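Tight junction protein ZO-3 (Homo sapiens, PDB 3KFV) serves as a MAGUK-family scaffold that links tight-junction membrane proteins such as claudins and occludin to the actin cytoskeleton. Local coordinates at residues 148-153 against 223-228. Numbering follows the deposited sequence.
Sequences VVILGP and VFFIPE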
ATOM      1  N   VAL A 148      -0.995  -0.040   9.358  1.00 29.85           N
ATOM      2  CA  VAL A 148      -0.508   1.292   9.036  1.00 30.40           C
ATOM      3  C   VAL A 148       0.992   1.249   8.812  1.00 29.02           C
ATOM      4  O   VAL A 148       1.750   0.850   9.694  1.00 32.66           O
ATOM      5  CB  VAL A 148      -0.843   2.320  10.157  1.00 33.57           C
ATOM      6  CG1 VAL A 148      -0.290   3.694   9.804  1.00 31.64           C
ATOM      7  CG2 VAL A 148      -2.346   2.397  10.397  1.00 24.89           C
ATOM      8  N   VAL A 149       1.420   1.653   7.626  1.00 29.20           N
ATOM      9  CA  VAL A 149       2.839   1.666   7.298  1.00 32.75           C
ATOM     10  C   VAL A 149       3.402   3.083   7.391  1.00 33.29           C
ATOM     11  O   VAL A 149       2.948   3.985   6.688  1.00 33.35           O
ATOM     12  CB  VAL A 149       3.093   1.095   5.885  1.00 31.55           C
ATOM     13  CG1 VAL A 149       4.539   1.298   5.487  1.00 33.20           C
ATOM     14  CG2 VAL A 149       2.727  -0.381   5.832  1.00 29.04           C
ATOM     15  N   ILE A 150       4.378   3.286   8.271  1.00 30.72           N
ATOM     16  CA  ILE A 150       4.997   4.597   8.398  1.00 31.80           C
ATOM     17  C   ILE A 150       6.343   4.588   7.696  1.00 35.90           C
ATOM     18  O   ILE A 150       7.251   3.856   8.092  1.00 38.36           O
ATOM     19  CB  ILE A 150       5.201   5.004   9.871  1.00 41.15           C
ATOM     20  CG1 ILE A 150       3.921   4.766  10.691  1.00 36.12           C
ATOM     21  CG2 ILE A 150       5.675   6.460   9.969  1.00 34.64           C
ATOM     22  CD1 ILE A 150       2.891   5.847  10.563  1.00 32.82           C
ATOM     23  N   LEU A 151       6.456   5.395   6.643  1.00 35.36           N
ATOM     24  CA  LEU A 151       7.691   5.517   5.877  1.00 32.98           C
ATOM     25  C   LEU A 151       8.266   6.902   6.085  1.00 35.10           C
ATOM     26  O   LEU A 151       7.527   7.852   6.338  1.00 39.36           O
ATOM     27  CB  LEU A 151       7.425   5.298   4.392  1.00 31.50           C
ATOM     28  CG  LEU A 151       6.768   3.976   4.015  1.00 32.25           C
ATOM     29  CD1 LEU A 151       6.505   3.933   2.519  1.00 35.75           C
ATOM     30  CD2 LEU A 151       7.637   2.806   4.448  1.00 33.57           C
ATOM     31  N   GLY A 152       9.582   7.024   5.975  1.00 35.57           N
ATOM     32  CA  GLY A 152      10.238   8.283   6.274  1.00 37.62           C
ATOM     33  C   GLY A 152      11.147   8.165   7.480  1.00 38.37           C
ATOM     34  O   GLY A 152      11.249   7.102   8.089  1.00 41.31           O
ATOM     35  N   PRO A 153      11.809   9.267   7.843  1.00 40.42           N
ATOM     36  CA  PRO A 153      12.867   9.225   8.854  1.00 45.09           C
ATOM     37  C   PRO A 153      12.358   9.321  10.291  1.00 46.47           C
ATOM     38  O   PRO A 153      13.145   9.682  11.169  1.00 45.54           O
ATOM     39  CB  PRO A 153      13.713  10.466   8.527  1.00 47.93           C
ATOM     40  CG  PRO A 153      13.122  11.061   7.265  1.00 44.48           C
ATOM     41  CD  PRO A 153      11.706  10.595   7.228  1.00 46.49           C
ATOM     42  N   VAL A 223       1.920   6.144   5.070  1.00 30.21           N
ATOM     43  CA  VAL A 223       2.206   7.549   5.323  1.00 33.86           C
ATOM     44  C   VAL A 223       3.694   7.848   5.231  1.00 33.16           C
ATOM     45  O   VAL A 223       4.496   7.243   5.936  1.00 35.21           O
ATOM     46  CB  VAL A 223       1.687   7.980   6.706  1.00 37.21           C
ATOM     47  CG1 VAL A 223       2.169   9.388   7.043  1.00 35.11           C
ATOM     48  CG2 VAL A 223       0.164   7.894   6.744  1.00 33.57           C
ATOM     49  N   PHE A 224       4.054   8.788   4.364  1.00 36.42           N
ATOM     50  CA  PHE A 224       5.453   9.149   4.156  1.00 36.99           C
ATOM     51  C   PHE A 224       5.734  10.553   4.686  1.00 38.60           C
ATOM     52  O   PHE A 224       4.996  11.495   4.398  1.00 37.61           O
ATOM     53  CB  PHE A 224       5.820   9.046   2.673  1.00 33.06           C
ATOM     54  CG  PHE A 224       7.220   9.497   2.361  1.00 40.15           C
ATOM     55  CD1 PHE A 224       8.292   8.629   2.497  1.00 40.46           C
ATOM     56  CD2 PHE A 224       7.468  10.789   1.932  1.00 41.36           C
ATOM     57  CE1 PHE A 224       9.579   9.042   2.214  1.00 35.91           C
ATOM     58  CE2 PHE A 224       8.757  11.206   1.651  1.00 40.22           C
ATOM     59  CZ  PHE A 224       9.810  10.329   1.794  1.00 35.32           C
ATOM     60  N   PHE A 225       6.802  10.679   5.467  1.00 39.44           N
ATOM     61  CA  PHE A 225       7.170  11.953   6.076  1.00 40.44           C
ATOM     62  C   PHE A 225       8.330  12.613   5.343  1.00 41.99           C
ATOM     63  O   PHE A 225       9.401  12.021   5.202  1.00 39.48           O
ATOM     64  CB  PHE A 225       7.544  11.743   7.541  1.00 41.40           C
ATOM     65  CG  PHE A 225       6.386  11.372   8.409  1.00 39.69           C
ATOM     66  CD1 PHE A 225       5.522  12.348   8.889  1.00 40.03           C
ATOM     67  CD2 PHE A 225       6.156  10.054   8.749  1.00 38.43           C
ATOM     68  CE1 PHE A 225       4.448  12.018   9.691  1.00 37.13           C
ATOM     69  CE2 PHE A 225       5.081   9.715   9.557  1.00 42.88           C
ATOM     70  CZ  PHE A 225       4.227  10.700  10.029  1.00 39.06           C
ATOM     71  N   ILE A 226       8.115  13.845   4.890  1.00 41.09           N
ATOM     72  CA  ILE A 226       9.110  14.553   4.096  1.00 41.12           C
ATOM     73  C   ILE A 226       9.939  15.491   4.958  1.00 44.23           C
ATOM     74  O   ILE A 226       9.401  16.423   5.559  1.00 49.30           O
ATOM     75  CB  ILE A 226       8.456  15.378   2.967  1.00 47.10           C
ATOM     76  CG1 ILE A 226       7.282  14.619   2.351  1.00 48.08           C
ATOM     77  CG2 ILE A 226       9.479  15.719   1.891  1.00 47.63           C
ATOM     78  CD1 ILE A 226       6.497  15.430   1.353  1.00 46.47           C
ATOM     79  N   PRO A 227      11.260  15.253   5.012  1.00 45.31           N
ATOM     80  CA  PRO A 227      12.204  16.075   5.773  1.00 48.22           C
ATOM     81  C   PRO A 227      12.559  17.361   5.037  1.00 50.94           C
ATOM     82  O   PRO A 227      12.797  17.320   3.832  1.00 49.93           O
ATOM     83  CB  PRO A 227      13.456  15.189   5.858  1.00 49.26           C
ATOM     84  CG  PRO A 227      13.081  13.863   5.228  1.00 50.12           C
ATOM     85  CD  PRO A 227      11.939  14.145   4.325  1.00 50.22           C
ATOM     86  N   GLU A 228      12.587  18.481   5.756  1.00 55.97           N
ATOM     87  CA  GLU A 228      13.088  19.738   5.211  1.00 56.62           C
ATOM     88  C   GLU A 228      14.519  19.567   4.734  1.00 61.29           C
ATOM     89  O   GLU A 228      14.818  19.735   3.548  1.00 65.56           O
ATOM     90  CB  GLU A 228      13.077  20.823   6.285  1.00 62.14           C
ATOM     91  CG  GLU A 228      11.834  21.682   6.327  1.00 70.78           C
ATOM     92  CD  GLU A 228      11.796  22.550   7.570  1.00 77.86           C
ATOM     93  OE1 GLU A 228      12.597  22.284   8.496  1.00 76.74           O
ATOM     94  OE2 GLU A 228      10.968  23.489   7.624  1.00 80.81           O
TER
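Phe225 leans back along its own strand to reach Ile150 on the neighbouring one. Phe225 CB sits 4.3 Å from Pro153 CD, with Leu151 O also close by. The first torsion sets CG anti to the carbonyl carbon (chi1 -69°), turning the ring back toward Val223, whose CG1 lies over one face, offset toward the rim. Phe225 CD2 then passes 3.5 Å from Leu151 O, and CE2, one atom short of the tip, meets Ile150 CG2, which lies at the ring's edge and in its plane. Beyond the pair, Leu283 of helix 278-290 packs on Ile150, Val223 and Phe225, and Trp279 meets the Phe225 ring edge-to-face.

Strands 148-151 and 221-227 are parallel neighbours within the five-stranded parallel sheet of the guanylate kinase-like domain, the P-loop NTPase-type core that MAGUK proteins carry. Val223 is gripped at both ends: its N donates to Val149 O at 2.9 Å, nearly straight, and its O accepts from Leu151 N. Phe225 N adds the third bond, to Leu151 O, with the donor tilted 28° from the carbonyl plane.

On the other face of the sheet, Leu151 CB approaches the edge of the Phe224 ring, 3.9 Å from CD1, while Phe266 stacks on that ring. Where strand 148-151 gives way to loop, Pro153 CG rests 3.5 Å from Pro227 CG, the two rings crossing at a slant.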